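Local coordinates for protein 6-phospho-beta-glucosidase BglT (Thermotoga maritima, PDB 1UP7) that hydrolyses cellobiose 6'-phosphate to glucose 6-phosphate and glucose, using NAD+ and a manganese ion as a family 4 glycosidase, at residues A[80-85]-A[103-108]; A[90-95]-A[112-117]; A[335-340]-A[348-353]; A[325-330]-A[356-361]. All blocks are in the same frame, centred on the assembly; numbering follows the deposited sequence.

Contact 1: residues A[80-85]-A[103-108]; sequences QFRPGG and GQETTG. With NAD (nicotinamide-adenine-dinucleotide), chain I; G6P (6-O-phosphono-alpha-D-glucopyranose), chain J.
The guanidinium of Arg82 carries a ribose carbon of NAD over the centre of one face, with C3D 3.6 Å above its plane. At its edge lie the carboxylate of Glu105 and the NAD phosphate oxygen O1A. The guanidinium and carboxylate planes are only 22° apart. Arg82 NH1 gives a nearly straight salt-bridge bond to Glu105 OE2 (2.7 Å, 173°), on the anti lone pair of that oxygen. The other nitrogens hold the cofactor's diphosphate. Arg82 NE bonds to NAD O3 at 3.0 Å and also to O1A, while Arg82 NH2 reaches NAD O1N at 2.8 Å. The guanidinium is thereby fixed in rotation. Glu105 OE2 also accepts from the NAD ribose hydroxyl O2D (2.8 Å). Its partner oxygen OE1 accepts from O4 of glucose 6-phosphate (2.9 Å). An extended side chain, with CG anti to the backbone N (chi1 176°), lets Glu105 touch both ligands. Glu105 probably raises the basicity of the active-site Tyr243, as in related enzymes. Residues 80-85 follow strand 76-79 of the Rossmann-type parallel sheet, and residues 103-108 lead into helix 109-131, with helix 85-94 between the two loops.

Contact 2: residues A[90-95]-A[112-117]; sequences ENDEGI and FSAALR
Asp92 and Arg117 meet end-on, and their two-pronged salt bridge is the tight part of this contact. Arg117 NH2 bonds to Asp92 OD2 (2.7 Å, 176°), and Arg117 NH1 bonds to Asp92 OD1 at 3.1 Å. Both oxygens lie in the guanidinium plane. Both nitrogens come to the syn side of the carboxylate, though somewhat out of its plane. Asp92 OD1 takes a second bond, from Ser113 OG at 2.6 Å. Ser113 and Arg117 NH1 reach this oxygen from opposite faces of the carboxylate, which holds the carboxylate against rotation. Ser113 chi1 of 43° sets OG between the backbone N and carbonyl carbon, turned to the aspartate. The methyl CB of Ala114 packs against Asp92 OD2 (3.5 Å).

The segments 90-94 and 112-117 run roughly antiparallel (154°), their axes 9.6 Å apart at closest approach. Both helices, 85-94 and 109-131, lie in the connection between the adjacent parallel strands 76-79 and 136-139 of the Rossmann-type sheet.

Beside Ser113 the helices are linked less directly, through a water. It donates to Asp92 O (3.0 Å) and to Ser113 OG (2.8 Å). The CB of Glu93 is directed away from residues 112-117, and its carboxylate forms a salt bridge with Arg89, a substrate-binding residue. Arg117 has a further partner outside the pair, for its NH1 also bonds to Asn410 OD1.

Contact 3: residues A[335-340]-A[348-353]; sequences EIPCYV and LSQGKG
Gln350 NE2 is gripped by two acceptors, Tyr189 O and Ser324 OG, and its amide then lies against Pro337. The setting is an antiparallel sheet of the C-terminal domain, three-stranded within this chain. Strand 333-341 is the middle strand, and residues 348-353 leave the end of strand 344-347, its hairpin partner and an outer strand of this chain. Tyr339 still pairs with His346 through the backbone. Two residues back along strand 333-341, Pro337 O is 3.8 Å from Leu348 N, too far for a normal backbone bond, and the chains begin to part. Pro337 has no backbone N-H to offer.

Here side chains make the contact. Gln350 starts with CG beside the backbone N (chi1 -49°) and runs out extended toward the strand. Its NE2 lies 3.4 Å from Pro337 CD. Its OE1 touches the same ring at Pro337 CG, 3.5 Å away. The amide thus covers the CG-CD side of the proline. Next to it, Ile336 CG2 comes within 3.8 Å of Gln350 NE2, so the polar nitrogen sits among carbons but keeps its two bonds.

The second subunit adds its own contacts. Leu348 packs on Leu348 of that subunit, and the two Tyr339 rings meet. Ser349 makes backbone hydrogen bonds to it, and Ser349 O bonds to His346 ND1 of that neighbour. Within the chain, Leu348 and Tyr339 meet through carbons alone. Tyr339 has CG anti to the backbone N (chi1 176°), and its ring leads away from Leu348. Only the stem of Tyr339 touches residues 348-353, with CB 3.9 Å from Leu348 CD1.

Contact 4: residues A[325-330]-A[356-361]; sequences IENLPD and FALSFI
Leu328 and Leu358 pass alongside each other in opposite directions, with torsions that are not cleanly staggered. Leu328 has chi1 -114° and chi2 4°, and Leu358 has chi1 -93°. These values turn the methyl forks of the two leucines to each other. Leu328 CD1 rests on Leu358 CG at 3.7 Å. Its other methyl, CD2, meets Leu358 CD1, also at 3.7 Å. Leu328 CD2 further touches Ile361 CD1 at 4.2 Å. Leu358 and Ile361 are three residues apart on the helix, so they present neighbouring carbons on the same side.

Residues 325-328 form a type I beta turn in the loop between strands 313-320 and 333-341 of the C-terminal domain. The turn bond, Leu328 N to Ile325 O, is weak at 3.3 Å. The turn lies against the first part of helix 355-376. Ile325 and Ile361 both touch Tyr190 of strand 185-190.

Asn327 works at the border of the apolar patch. Its CG lies between the backbone N and carbonyl carbon. This places ND2 3.4 Å from Leu358 CD2, a packing contact. The same methyl also approaches Asn327 O (3.6 Å). The amide oxygen OD1 of Asn327 accepts from Gly353 N.

On the helix, Ser359 OG turns back to bond to Phe356 O at 2.6 Å. Leu358 also packs on Met366 of the third subunit, while Glu326 and Asp330 touch the second subunit.

Contacts 1 and 2 form one unit in the Rossmann-type domain, with centres about 6 Å apart and segments that alternate along the chain. Arg117 NE bonds to Pro83 O at 2.8 Å, tying the salt bridge of contact 2 to the cofactor loop of contact 1. The side chain of Ala114 in contact 2 is about 7 Å from NAD. Contacts 3 and 4 lie in the C-terminal domain, centres about 12 Å apart, joined by Glu326 N and Gly351 O (3.0 Å). Ile361 of contact 4 is about 11 Å from the manganese-binding His194, and Ile336 of contact 3 about 12 Å from Cys164, side chain to side chain. Contact 1 is about 27 Å from contact 3 and about 25 Å from contact 4, centre to centre.

Contact 1: residues A[80-85]-A[103-108]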
# COMPACT_ATOMS: atom_id res chain seq x y z
N GLN A 80 19.24 11.13 27.48
CA GLN A 80 18.44 11.74 28.53
C GLN A 80 18.95 13.18 28.79
O GLN A 80 18.79 13.75 29.86
CB GLN A 80 18.49 10.79 29.73
CG GLN A 80 18.85 11.37 31.00
CD GLN A 80 19.19 10.36 32.08
OE1 GLN A 80 18.69 9.25 32.09
NE2 GLN A 80 19.99 10.79 33.04
N PHE A 81 19.55 13.75 27.76
CA PHE A 81 20.06 15.13 27.78
C PHE A 81 19.06 16.12 27.19
O PHE A 81 18.24 15.78 26.36
CB PHE A 81 21.41 15.23 27.03
CG PHE A 81 21.35 14.74 25.62
CD1 PHE A 81 21.53 13.39 25.33
CD2 PHE A 81 21.11 15.63 24.56
CE1 PHE A 81 21.48 12.93 24.01
CE2 PHE A 81 21.04 15.18 23.24
CZ PHE A 81 21.22 13.82 22.97
N ARG A 82 19.14 17.36 27.64
CA ARG A 82 18.29 18.41 27.10
C ARG A 82 19.14 19.37 26.28
O ARG A 82 19.87 20.17 26.85
CB ARG A 82 17.61 19.16 28.25
CG ARG A 82 16.53 20.16 27.83
CD ARG A 82 16.00 20.97 29.01
NE ARG A 82 15.31 20.14 29.98
CZ ARG A 82 14.06 19.70 29.84
NH1 ARG A 82 13.34 20.03 28.76
NH2 ARG A 82 13.53 18.94 30.78
N PRO A 83 19.06 19.31 24.96
CA PRO A 83 19.77 20.27 24.12
C PRO A 83 19.36 21.70 24.47
O PRO A 83 18.17 22.01 24.52
CB PRO A 83 19.35 19.89 22.68
CG PRO A 83 18.86 18.42 22.79
CD PRO A 83 18.28 18.34 24.17
N GLY A 84 20.35 22.54 24.77
CA GLY A 84 20.13 23.93 25.13
C GLY A 84 19.75 24.19 26.57
O GLY A 84 19.60 25.35 26.94
N GLY A 85 19.58 23.14 27.38
CA GLY A 85 19.19 23.30 28.77
C GLY A 85 17.81 23.88 28.99
O GLY A 85 17.00 24.06 28.06
N GLY A 103 2.74 27.90 23.79
CA GLY A 103 4.15 27.67 24.09
C GLY A 103 4.31 26.51 25.06
O GLY A 103 3.88 26.59 26.22
N GLN A 104 4.91 25.44 24.58
CA GLN A 104 5.02 24.19 25.33
C GLN A 104 6.32 23.44 25.00
O GLN A 104 6.81 23.48 23.87
CB GLN A 104 3.78 23.33 25.07
CG GLN A 104 3.34 22.45 26.27
CD GLN A 104 4.15 21.15 26.30
OE1 GLN A 104 4.61 20.65 25.25
NE2 GLN A 104 4.35 20.62 27.48
N GLU A 105 6.88 22.78 25.99
CA GLU A 105 8.14 22.05 25.83
C GLU A 105 8.24 21.14 24.58
O GLU A 105 9.28 21.17 23.87
CB GLU A 105 8.45 21.26 27.13
CG GLU A 105 9.70 20.38 27.03
CD GLU A 105 9.76 19.23 28.02
OE1 GLU A 105 8.70 18.60 28.32
OE2 GLU A 105 10.88 18.93 28.50
N THR A 106 7.19 20.35 24.30
CA THR A 106 7.23 19.31 23.26
C THR A 106 6.21 19.49 22.15
O THR A 106 6.32 18.84 21.13
CB THR A 106 7.05 17.90 23.88
OG1 THR A 106 5.70 17.75 24.41
CG2 THR A 106 7.88 17.76 25.16
N THR A 107 5.23 20.36 22.35
CA THR A 107 4.07 20.44 21.48
C THR A 107 4.02 21.75 20.73
O THR A 107 4.00 22.79 21.36
CB THR A 107 2.78 20.33 22.33
OG1 THR A 107 2.84 19.14 23.13
CG2 THR A 107 1.59 20.15 21.41
N GLY A 108 3.90 21.70 19.42
CA GLY A 108 3.71 22.91 18.64
C GLY A 108 5.04 23.61 18.44
O GLY A 108 6.10 22.96 18.36
PA NAD I . 17.94 18.57 32.17
O1A NAD I . 17.93 20.01 31.86
O2A NAD I . 18.25 18.20 33.64
O5B NAD I . 19.06 17.95 31.18
C5B NAD I . 19.67 16.72 31.49
C4B NAD I . 21.18 16.84 31.38
O4B NAD I . 21.57 16.92 30.01
C3B NAD I . 21.79 18.04 32.08
O3B NAD I . 22.65 17.56 33.10
C2B NAD I . 22.58 18.77 30.99
O2B NAD I . 23.82 19.26 31.46
C1B NAD I . 22.82 17.63 30.01
N9A NAD I . 23.11 18.04 28.64
C8A NAD I . 22.65 19.13 27.92
N7A NAD I . 23.19 19.03 26.68
C5A NAD I . 23.93 17.91 26.58
C6A NAD I . 24.70 17.35 25.57
N6A NAD I . 24.81 17.92 24.38
N1A NAD I . 25.38 16.16 25.82
C2A NAD I . 25.31 15.55 27.06
N3A NAD I . 24.57 16.14 28.06
C4A NAD I . 23.90 17.29 27.82
O3 NAD I . 16.49 18.02 31.74
PN NAD I . 15.73 16.70 32.22
O1N NAD I . 14.48 17.22 32.84
O2N NAD I . 16.57 15.77 32.94
O5D NAD I . 15.39 15.93 30.86
C5D NAD I . 16.31 15.70 29.81
C4D NAD I . 15.52 15.36 28.54
O4D NAD I . 14.72 14.19 28.68
C3D NAD I . 14.55 16.47 28.16
O3D NAD I . 14.62 16.58 26.77
C2D NAD I . 13.18 15.96 28.60
O2D NAD I . 12.08 16.45 27.84
C1D NAD I . 13.32 14.46 28.55
N1N NAD I . 12.74 13.85 29.75
C2N NAD I . 13.57 13.00 30.43
C3N NAD I . 13.16 12.36 31.58
C7N NAD I . 14.14 11.45 32.29
O7N NAD I . 13.77 10.17 32.78
N7N NAD I . 15.40 11.88 32.43
C4N NAD I . 11.86 12.61 32.02
C5N NAD I . 10.99 13.47 31.33
C6N NAD I . 11.45 14.10 30.18
C1 G6P J . 5.23 14.29 31.12
C2 G6P J . 5.67 13.99 29.65
C3 G6P J . 7.18 14.18 29.51
C4 G6P J . 7.48 15.63 29.84
C5 G6P J . 7.10 15.88 31.31
C6 G6P J . 7.34 17.34 31.69
O1 G6P J . 3.82 14.19 31.35
O2 G6P J . 5.34 12.67 29.22
O3 G6P J . 7.67 13.81 28.22
O4 G6P J . 8.84 15.94 29.55
O5 G6P J . 5.70 15.58 31.56
O6 G6P J . 7.69 17.46 33.06
P G6P J . 8.56 18.71 33.57
O1P G6P J . 8.92 18.41 35.01
O2P G6P J . 7.85 20.05 33.54
O3P G6P J . 9.80 18.77 32.72

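Contact 2: residues A[90-95]-A[112-117]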
# COMPACT_ATOMS: atom_id res chain seq x y z
N GLU A 90 12.90 27.52 28.15
CA GLU A 90 12.30 28.81 28.48
C GLU A 90 11.95 29.60 27.20
O GLU A 90 10.84 30.12 27.06
CB GLU A 90 13.24 29.62 29.37
CG GLU A 90 12.53 30.74 30.11
CD GLU A 90 13.47 31.65 30.89
OE1 GLU A 90 14.58 31.19 31.28
OE2 GLU A 90 13.08 32.84 31.14
N ASN A 91 12.91 29.66 26.28
CA ASN A 91 12.69 30.25 24.96
C ASN A 91 11.60 29.51 24.20
O ASN A 91 10.73 30.16 23.60
CB ASN A 91 13.98 30.26 24.11
CG ASN A 91 15.09 31.17 24.69
OD1 ASN A 91 14.81 32.16 25.33
ND2 ASN A 91 16.35 30.81 24.44
N ASP A 92 11.65 28.18 24.23
CA ASP A 92 10.64 27.34 23.59
C ASP A 92 9.20 27.68 24.00
O ASP A 92 8.35 27.80 23.13
CB ASP A 92 10.92 25.85 23.87
CG ASP A 92 12.18 25.32 23.17
OD1 ASP A 92 12.67 25.94 22.20
OD2 ASP A 92 12.73 24.25 23.52
N GLU A 93 8.97 27.81 25.31
CA GLU A 93 7.65 28.06 25.88
C GLU A 93 7.25 29.53 25.76
O GLU A 93 6.10 29.84 25.46
CB GLU A 93 7.61 27.60 27.36
CG GLU A 93 8.06 26.16 27.58
CD GLU A 93 8.26 25.81 29.05
OE1 GLU A 93 8.63 26.71 29.85
OE2 GLU A 93 8.06 24.63 29.43
N GLY A 94 8.22 30.42 25.98
CA GLY A 94 7.93 31.86 26.11
C GLY A 94 7.72 32.64 24.82
O GLY A 94 6.82 33.50 24.73
N ILE A 95 8.54 32.34 23.80
CA ILE A 95 8.53 33.06 22.53
C ILE A 95 7.21 33.01 21.73
O ILE A 95 6.80 34.07 21.25
CB ILE A 95 9.80 32.63 21.66
CG1 ILE A 95 11.07 33.35 22.15
CG2 ILE A 95 9.58 32.82 20.16
CD1 ILE A 95 12.41 32.72 21.63
N PHE A 112 9.06 22.45 17.88
CA PHE A 112 9.76 22.72 16.64
C PHE A 112 11.17 23.27 16.93
O PHE A 112 12.17 22.81 16.35
CB PHE A 112 8.95 23.72 15.83
CG PHE A 112 9.67 24.29 14.62
CD1 PHE A 112 9.70 23.60 13.40
CD2 PHE A 112 10.24 25.58 14.69
CE1 PHE A 112 10.30 24.15 12.30
CE2 PHE A 112 10.86 26.14 13.58
CZ PHE A 112 10.89 25.43 12.38
N SER A 113 11.28 24.22 17.86
CA SER A 113 12.59 24.79 18.15
C SER A 113 13.42 23.80 18.96
O SER A 113 14.61 23.68 18.74
CB SER A 113 12.49 26.15 18.86
OG SER A 113 11.50 26.12 19.87
N ALA A 114 12.78 23.07 19.87
CA ALA A 114 13.43 21.98 20.57
C ALA A 114 13.99 20.92 19.59
O ALA A 114 15.12 20.43 19.78
CB ALA A 114 12.50 21.36 21.63
N ALA A 115 13.25 20.58 18.53
CA ALA A 115 13.73 19.56 17.59
C ALA A 115 14.96 20.08 16.85
O ALA A 115 15.96 19.34 16.64
CB ALA A 115 12.62 19.15 16.58
N LEU A 116 14.90 21.34 16.43
CA LEU A 116 16.02 21.93 15.69
C LEU A 116 17.29 21.95 16.52
O LEU A 116 18.38 21.82 15.96
CB LEU A 116 15.73 23.36 15.23
CG LEU A 116 14.72 23.55 14.10
CD1 LEU A 116 14.54 25.04 13.83
CD2 LEU A 116 15.08 22.75 12.82
N ARG A 117 17.18 22.17 17.83
CA ARG A 117 18.34 22.10 18.72
C ARG A 117 18.81 20.67 18.87
O ARG A 117 20.02 20.43 19.01
CB ARG A 117 18.03 22.66 20.11
CG ARG A 117 18.22 24.16 20.28
CD ARG A 117 18.40 24.66 21.75
NE ARG A 117 17.45 24.01 22.63
CZ ARG A 117 16.16 24.34 22.69
NH1 ARG A 117 15.71 25.35 21.94
NH2 ARG A 117 15.34 23.66 23.50
O HOH W 1 9.53 28.10 20.34

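Contact 3: residues A[335-340]-A[348-353]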
# COMPACT_ATOMS: atom_id res chain seq x y z
N GLU A 335 3.95 5.57 18.31
CA GLU A 335 4.08 5.02 19.66
C GLU A 335 3.00 3.92 19.81
O GLU A 335 1.82 4.22 19.79
CB GLU A 335 3.94 6.17 20.68
CG GLU A 335 4.13 5.78 22.14
CD GLU A 335 4.14 7.00 23.07
OE1 GLU A 335 3.06 7.42 23.55
OE2 GLU A 335 5.25 7.54 23.29
N ILE A 336 3.44 2.67 19.92
CA ILE A 336 2.58 1.48 19.72
C ILE A 336 3.14 0.31 20.55
O ILE A 336 4.34 0.29 20.85
CB ILE A 336 2.50 1.07 18.21
CG1 ILE A 336 3.92 1.06 17.57
CG2 ILE A 336 1.53 1.98 17.43
CD1 ILE A 336 3.97 0.60 16.06
N PRO A 337 2.29 -0.65 20.90
CA PRO A 337 2.72 -1.83 21.65
C PRO A 337 3.56 -2.76 20.78
O PRO A 337 3.17 -3.06 19.65
CB PRO A 337 1.40 -2.52 21.99
CG PRO A 337 0.34 -1.45 21.80
CD PRO A 337 0.84 -0.69 20.63
N CYS A 338 4.70 -3.20 21.32
CA CYS A 338 5.62 -4.09 20.60
C CYS A 338 6.03 -5.28 21.44
O CYS A 338 6.07 -5.22 22.67
CB CYS A 338 6.88 -3.34 20.15
SG CYS A 338 6.52 -1.95 19.08
N TYR A 339 6.30 -6.38 20.75
CA TYR A 339 6.77 -7.59 21.36
C TYR A 339 8.29 -7.45 21.41
O TYR A 339 8.96 -7.33 20.38
CB TYR A 339 6.36 -8.79 20.52
CG TYR A 339 6.87 -10.12 21.01
CD1 TYR A 339 6.31 -10.74 22.12
CD2 TYR A 339 7.87 -10.79 20.32
CE1 TYR A 339 6.74 -11.97 22.54
CE2 TYR A 339 8.31 -12.05 20.72
CZ TYR A 339 7.74 -12.63 21.84
OH TYR A 339 8.18 -13.86 22.26
N VAL A 340 8.83 -7.43 22.61
CA VAL A 340 10.23 -7.08 22.78
C VAL A 340 10.96 -8.34 23.27
O VAL A 340 10.61 -8.93 24.31
CB VAL A 340 10.40 -5.88 23.75
CG1 VAL A 340 11.87 -5.64 24.08
CG2 VAL A 340 9.79 -4.61 23.17
N LEU A 348 3.11 -5.39 16.62
CA LEU A 348 1.93 -6.27 16.72
C LEU A 348 0.77 -5.69 15.94
O LEU A 348 0.46 -4.53 16.05
CB LEU A 348 1.48 -6.36 18.18
CG LEU A 348 1.74 -7.63 18.99
CD1 LEU A 348 3.03 -8.27 18.58
CD2 LEU A 348 1.79 -7.32 20.47
N SER A 349 0.11 -6.53 15.15
CA SER A 349 -1.15 -6.16 14.53
C SER A 349 -2.19 -5.58 15.52
O SER A 349 -2.46 -6.17 16.57
CB SER A 349 -1.74 -7.39 13.87
OG SER A 349 -2.63 -6.93 12.88
N GLN A 350 -2.78 -4.43 15.18
CA GLN A 350 -3.85 -3.85 15.99
C GLN A 350 -5.14 -3.53 15.20
O GLN A 350 -6.13 -3.10 15.81
CB GLN A 350 -3.40 -2.57 16.71
CG GLN A 350 -2.10 -2.65 17.47
CD GLN A 350 -1.96 -1.49 18.45
OE1 GLN A 350 -2.41 -1.59 19.59
NE2 GLN A 350 -1.34 -0.38 18.01
N GLY A 351 -5.12 -3.71 13.89
CA GLY A 351 -6.28 -3.40 13.07
C GLY A 351 -6.25 -1.95 12.63
O GLY A 351 -5.18 -1.40 12.46
N LYS A 352 -7.41 -1.33 12.48
CA LYS A 352 -7.53 -0.01 11.89
C LYS A 352 -7.51 1.06 12.96
O LYS A 352 -8.04 0.85 14.06
CB LYS A 352 -8.85 0.11 11.11
CG LYS A 352 -8.96 -0.75 9.83
CD LYS A 352 -10.43 -0.83 9.34
CE LYS A 352 -10.49 -1.35 7.88
NZ LYS A 352 -11.47 -2.47 7.65
N GLY A 353 -6.91 2.21 12.64
CA GLY A 353 -6.99 3.38 13.48
C GLY A 353 -8.23 4.22 13.17
O GLY A 353 -8.70 4.28 12.03

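Contact 4: residues A[325-330]-A[356-361]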
# COMPACT_ATOMS: atom_id res chain seq x y z
N ILE A 325 -0.84 -0.50 12.65
CA ILE A 325 -2.07 0.17 12.27
C ILE A 325 -2.16 0.08 10.77
O ILE A 325 -1.34 0.69 10.05
CB ILE A 325 -2.09 1.66 12.77
CG1 ILE A 325 -2.08 1.71 14.30
CG2 ILE A 325 -3.30 2.42 12.16
CD1 ILE A 325 -3.47 1.38 14.94
N GLU A 326 -3.14 -0.68 10.30
CA GLU A 326 -3.17 -1.05 8.90
C GLU A 326 -3.50 0.13 7.97
O GLU A 326 -3.11 0.10 6.81
CB GLU A 326 -4.07 -2.26 8.65
CG GLU A 326 -5.55 -1.98 8.71
CD GLU A 326 -6.39 -3.25 8.56
OE1 GLU A 326 -6.19 -4.24 9.32
OE2 GLU A 326 -7.28 -3.24 7.67
N ASN A 327 -4.22 1.14 8.46
CA ASN A 327 -4.60 2.26 7.61
C ASN A 327 -3.68 3.47 7.82
O ASN A 327 -4.09 4.61 7.65
CB ASN A 327 -6.08 2.62 7.76
CG ASN A 327 -6.48 2.99 9.18
OD1 ASN A 327 -5.79 2.63 10.15
ND2 ASN A 327 -7.58 3.72 9.31
N LEU A 328 -2.44 3.21 8.21
CA LEU A 328 -1.40 4.25 8.25
C LEU A 328 -0.19 3.66 7.52
O LEU A 328 0.01 2.42 7.56
CB LEU A 328 -1.05 4.56 9.70
CG LEU A 328 -1.31 5.90 10.40
CD1 LEU A 328 -2.06 6.95 9.59
CD2 LEU A 328 -1.95 5.66 11.75
N PRO A 329 0.63 4.47 6.86
CA PRO A 329 1.81 3.90 6.18
C PRO A 329 2.78 3.15 7.11
O PRO A 329 2.97 3.53 8.25
CB PRO A 329 2.50 5.12 5.55
CG PRO A 329 1.41 6.16 5.42
CD PRO A 329 0.56 5.94 6.69
N ASP A 330 3.39 2.09 6.60
CA ASP A 330 4.36 1.32 7.36
C ASP A 330 5.50 2.14 7.96
O ASP A 330 6.00 1.81 9.03
CB ASP A 330 5.00 0.25 6.48
CG ASP A 330 4.02 -0.75 5.97
OD1 ASP A 330 2.92 -0.87 6.57
OD2 ASP A 330 4.29 -1.46 4.95
N PHE A 356 -10.60 9.97 13.66
CA PHE A 356 -10.38 11.12 14.55
C PHE A 356 -8.92 11.16 14.97
O PHE A 356 -8.26 12.19 14.91
CB PHE A 356 -11.24 11.01 15.81
CG PHE A 356 -11.14 12.19 16.75
CD1 PHE A 356 -11.96 13.30 16.59
CD2 PHE A 356 -10.22 12.18 17.81
CE1 PHE A 356 -11.88 14.38 17.48
CE2 PHE A 356 -10.13 13.26 18.68
CZ PHE A 356 -10.97 14.37 18.52
N ALA A 357 -8.42 10.02 15.40
CA ALA A 357 -6.99 9.90 15.69
C ALA A 357 -6.10 10.15 14.45
O ALA A 357 -5.08 10.83 14.55
CB ALA A 357 -6.67 8.55 16.32
N LEU A 358 -6.47 9.61 13.29
CA LEU A 358 -5.68 9.80 12.07
C LEU A 358 -5.60 11.30 11.67
O LEU A 358 -4.57 11.73 11.18
CB LEU A 358 -6.21 8.94 10.93
CG LEU A 358 -5.53 7.58 10.80
CD1 LEU A 358 -5.49 6.80 12.11
CD2 LEU A 358 -6.13 6.73 9.67
N SER A 359 -6.66 12.08 11.90
CA SER A 359 -6.63 13.48 11.53
C SER A 359 -5.43 14.15 12.21
O SER A 359 -4.70 14.93 11.56
CB SER A 359 -7.91 14.22 11.89
OG SER A 359 -8.12 14.26 13.30
N PHE A 360 -5.21 13.84 13.49
CA PHE A 360 -4.03 14.40 14.16
C PHE A 360 -2.72 13.75 13.74
O PHE A 360 -1.77 14.45 13.46
CB PHE A 360 -4.17 14.36 15.69
CG PHE A 360 -5.34 15.15 16.21
CD1 PHE A 360 -5.25 16.54 16.34
CD2 PHE A 360 -6.51 14.50 16.57
CE1 PHE A 360 -6.33 17.27 16.82
CE2 PHE A 360 -7.59 15.22 17.05
CZ PHE A 360 -7.50 16.60 17.17
N ILE A 361 -2.68 12.42 13.69
CA ILE A 361 -1.44 11.73 13.41
C ILE A 361 -0.85 12.13 12.05
O ILE A 361 0.37 12.41 11.96
CB ILE A 361 -1.61 10.20 13.49
CG1 ILE A 361 -2.07 9.75 14.91
CG2 ILE A 361 -0.35 9.48 12.99
CD1 ILE A 361 -2.54 8.29 14.96